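Local atomic coordinates of choloylglycine hydrolase (PDB entry 2RLC), a protein that hydrolyses the amide bond of glycine- and taurine-conjugated bile salts, releasing free bile acids, and can also join cholate to taurine. Residues Tyr193-Glu198 and Gln211-Val216. Numbering follows the deposited sequence.
Sequences YNQVPE and QGTGLV. With GLY (glycine), chain E.
At the base of the two-stranded hairpin that projects from this Ntn-hydrolase chain, the segments 193-198 and 211-216 are tied together by the side-chain amide of Gln195, which reaches the backbone of Gly212 and Thr213. Gln195 OE1 accepts two N-H groups, from Gly212 N at 2.8 Å and from Thr213 N at 3.2 Å. The bond from Thr213 N is the straighter, and the two donors approach from opposite faces of the amide plane. With CG anti to the backbone N (chi1 179°) and a bend at chi2, the chain of Gln195 brings its amide over to these groups; NE2 donates to Gly210 O, so both ends of the amide are held and its rotation is fixed. Across it lies the amide of Gln211, stacked with the planes 25° apart and Gln211 OE1 3.5 Å from Gln195 CD. Next to Gln195, Val196 O accepts from Thr213 OG1 at 2.8 Å, the hydroxyl lying well to the side of the carbonyl axis (C=O...O angle 111°). Val196 CG2 rests 4.1 Å from Gly214 CA. At the other end of the contact Tyr193 CD1 lies 4.0 Å from Leu215 CD2, the two side chains meeting obliquely. Gln211 N also binds the carboxylate O of a glycine at 2.9 Å, a molecule separate from the one in the active site. Two neighbouring subunits of the tetramer also adjoin the contact, one placing its Gly263 against Tyr193 and the other its Val189 against Thr213. Strands 198-201 and 204-207 continue outward from this junction, Pro197 pairing with Ala208 through the backbone, and Tyr193 packs on Phe233 and Ala237 of helix 224-242, where its OH hydrogen-bonds Asp236.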
loop_
_atom_site.group_PDB
_atom_site.type_symbol
_atom_site.label_atom_id
_atom_site.label_comp_id
_atom_site.label_asym_id
_atom_site.label_seq_id
_atom_site.Cartn_x
_atom_site.Cartn_y
_atom_site.Cartn_z
ATOM N N TYR A 193 -3.720 -16.323 -1.353
ATOM C CA TYR A 193 -2.944 -17.009 -0.316
ATOM C C TYR A 193 -1.852 -17.875 -0.935
ATOM O O TYR A 193 -0.797 -18.088 -0.329
ATOM C CB TYR A 193 -3.846 -17.853 0.593
ATOM C CG TYR A 193 -5.087 -17.130 1.069
ATOM C CD1 TYR A 193 -4.995 -15.892 1.711
ATOM C CD2 TYR A 193 -6.350 -17.685 0.882
ATOM C CE1 TYR A 193 -6.130 -15.222 2.142
ATOM C CE2 TYR A 193 -7.495 -17.024 1.315
ATOM C CZ TYR A 193 -7.375 -15.795 1.944
ATOM O OH TYR A 193 -8.502 -15.138 2.373
ATOM N N ASN A 194 -2.118 -18.366 -2.143
ATOM C CA ASN A 194 -1.170 -19.198 -2.874
ATOM C C ASN A 194 -0.040 -18.378 -3.481
ATOM O O ASN A 194 -0.268 -17.303 -4.040
ATOM C CB ASN A 194 -1.883 -19.994 -3.969
ATOM C CG ASN A 194 -2.757 -21.100 -3.412
ATOM O OD1 ASN A 194 -3.979 -21.064 -3.548
ATOM N ND2 ASN A 194 -2.134 -22.091 -2.786
ATOM N N GLN A 195 1.175 -18.907 -3.372
ATOM C CA GLN A 195 2.372 -18.249 -3.885
ATOM C C GLN A 195 2.266 -17.923 -5.376
ATOM O O GLN A 195 1.733 -18.714 -6.160
ATOM C CB GLN A 195 3.606 -19.121 -3.607
ATOM C CG GLN A 195 4.944 -18.572 -4.121
ATOM C CD GLN A 195 5.491 -17.405 -3.304
ATOM O OE1 GLN A 195 4.751 -16.694 -2.619
ATOM N NE2 GLN A 195 6.800 -17.199 -3.388
ATOM N N VAL A 196 2.750 -16.738 -5.742
ATOM C CA VAL A 196 2.967 -16.373 -7.139
ATOM C C VAL A 196 4.483 -16.413 -7.376
ATOM O O VAL A 196 5.188 -15.459 -7.045
ATOM C CB VAL A 196 2.394 -14.972 -7.480
ATOM C CG1 VAL A 196 2.521 -14.688 -8.977
ATOM C CG2 VAL A 196 0.936 -14.860 -7.047
ATOM N N PRO A 197 4.989 -17.533 -7.929
ATOM C CA PRO A 197 6.436 -17.737 -8.035
ATOM C C PRO A 197 7.135 -16.906 -9.114
ATOM O O PRO A 197 8.321 -16.599 -8.965
ATOM C CB PRO A 197 6.561 -19.233 -8.341
ATOM C CG PRO A 197 5.287 -19.597 -9.001
ATOM C CD PRO A 197 4.227 -18.675 -8.468
ATOM N N GLU A 198 6.422 -16.551 -10.184
ATOM C CA GLU A 198 7.041 -15.818 -11.292
ATOM C C GLU A 198 6.110 -14.854 -12.031
ATOM O O GLU A 198 4.884 -14.976 -11.965
ATOM C CB GLU A 198 7.716 -16.783 -12.286
ATOM C CG GLU A 198 6.785 -17.418 -13.330
ATOM C CD GLU A 198 5.982 -18.591 -12.792
ATOM O OE1 GLU A 198 6.546 -19.416 -12.041
ATOM O OE2 GLU A 198 4.783 -18.696 -13.134
ATOM N N GLN A 211 8.318 -16.319 -0.023
ATOM C CA GLN A 211 6.909 -16.698 0.054
ATOM C C GLN A 211 6.035 -15.502 0.428
ATOM O O GLN A 211 6.486 -14.593 1.127
ATOM C CB GLN A 211 6.715 -17.824 1.077
ATOM C CG GLN A 211 7.307 -19.173 0.668
ATOM C CD GLN A 211 6.543 -19.850 -0.461
ATOM O OE1 GLN A 211 5.345 -19.628 -0.644
ATOM N NE2 GLN A 211 7.236 -20.690 -1.217
ATOM N N GLY A 212 4.792 -15.507 -0.052
ATOM C CA GLY A 212 3.809 -14.492 0.331
ATOM C C GLY A 212 3.513 -13.416 -0.700
ATOM O O GLY A 212 2.862 -12.417 -0.393
ATOM N N THR A 213 3.973 -13.621 -1.931
ATOM C CA THR A 213 3.809 -12.619 -2.991
ATOM C C THR A 213 2.351 -12.359 -3.385
ATOM O O THR A 213 2.028 -11.298 -3.921
ATOM C CB THR A 213 4.622 -12.992 -4.247
ATOM O OG1 THR A 213 4.258 -14.306 -4.685
ATOM C CG2 THR A 213 6.117 -12.952 -3.941
ATOM N N GLY A 214 1.479 -13.326 -3.109
ATOM C CA GLY A 214 0.058 -13.210 -3.435
ATOM C C GLY A 214 -0.695 -12.192 -2.596
ATOM O O GLY A 214 -1.713 -11.654 -3.033
ATOM N N LEU A 215 -0.194 -11.931 -1.389
ATOM C CA LEU A 215 -0.846 -11.015 -0.452
ATOM C C LEU A 215 -0.294 -9.591 -0.475
ATOM O O LEU A 215 -0.688 -8.759 0.346
ATOM C CB LEU A 215 -0.791 -11.568 0.979
ATOM C CG LEU A 215 -1.748 -12.683 1.409
ATOM C CD1 LEU A 215 -1.610 -12.925 2.911
ATOM C CD2 LEU A 215 -3.198 -12.374 1.056
ATOM N N VAL A 216 0.614 -9.309 -1.405
ATOM C CA VAL A 216 1.156 -7.959 -1.556
ATOM C C VAL A 216 0.004 -6.991 -1.843
ATOM O O VAL A 216 -0.796 -7.216 -2.751
ATOM C CB VAL A 216 2.268 -7.904 -2.638
ATOM C CG1 VAL A 216 2.692 -6.469 -2.924
ATOM C CG2 VAL A 216 3.473 -8.739 -2.191
HETATM N N GLY E . 10.922 -17.271 4.416
HETATM C CA GLY E . 11.936 -17.706 3.473
HETATM C C GLY E . 11.629 -17.256 2.068
HETATM O O GLY E . 10.463 -17.393 1.636
HETATM O OXT GLY E . 12.558 -16.764 1.392
#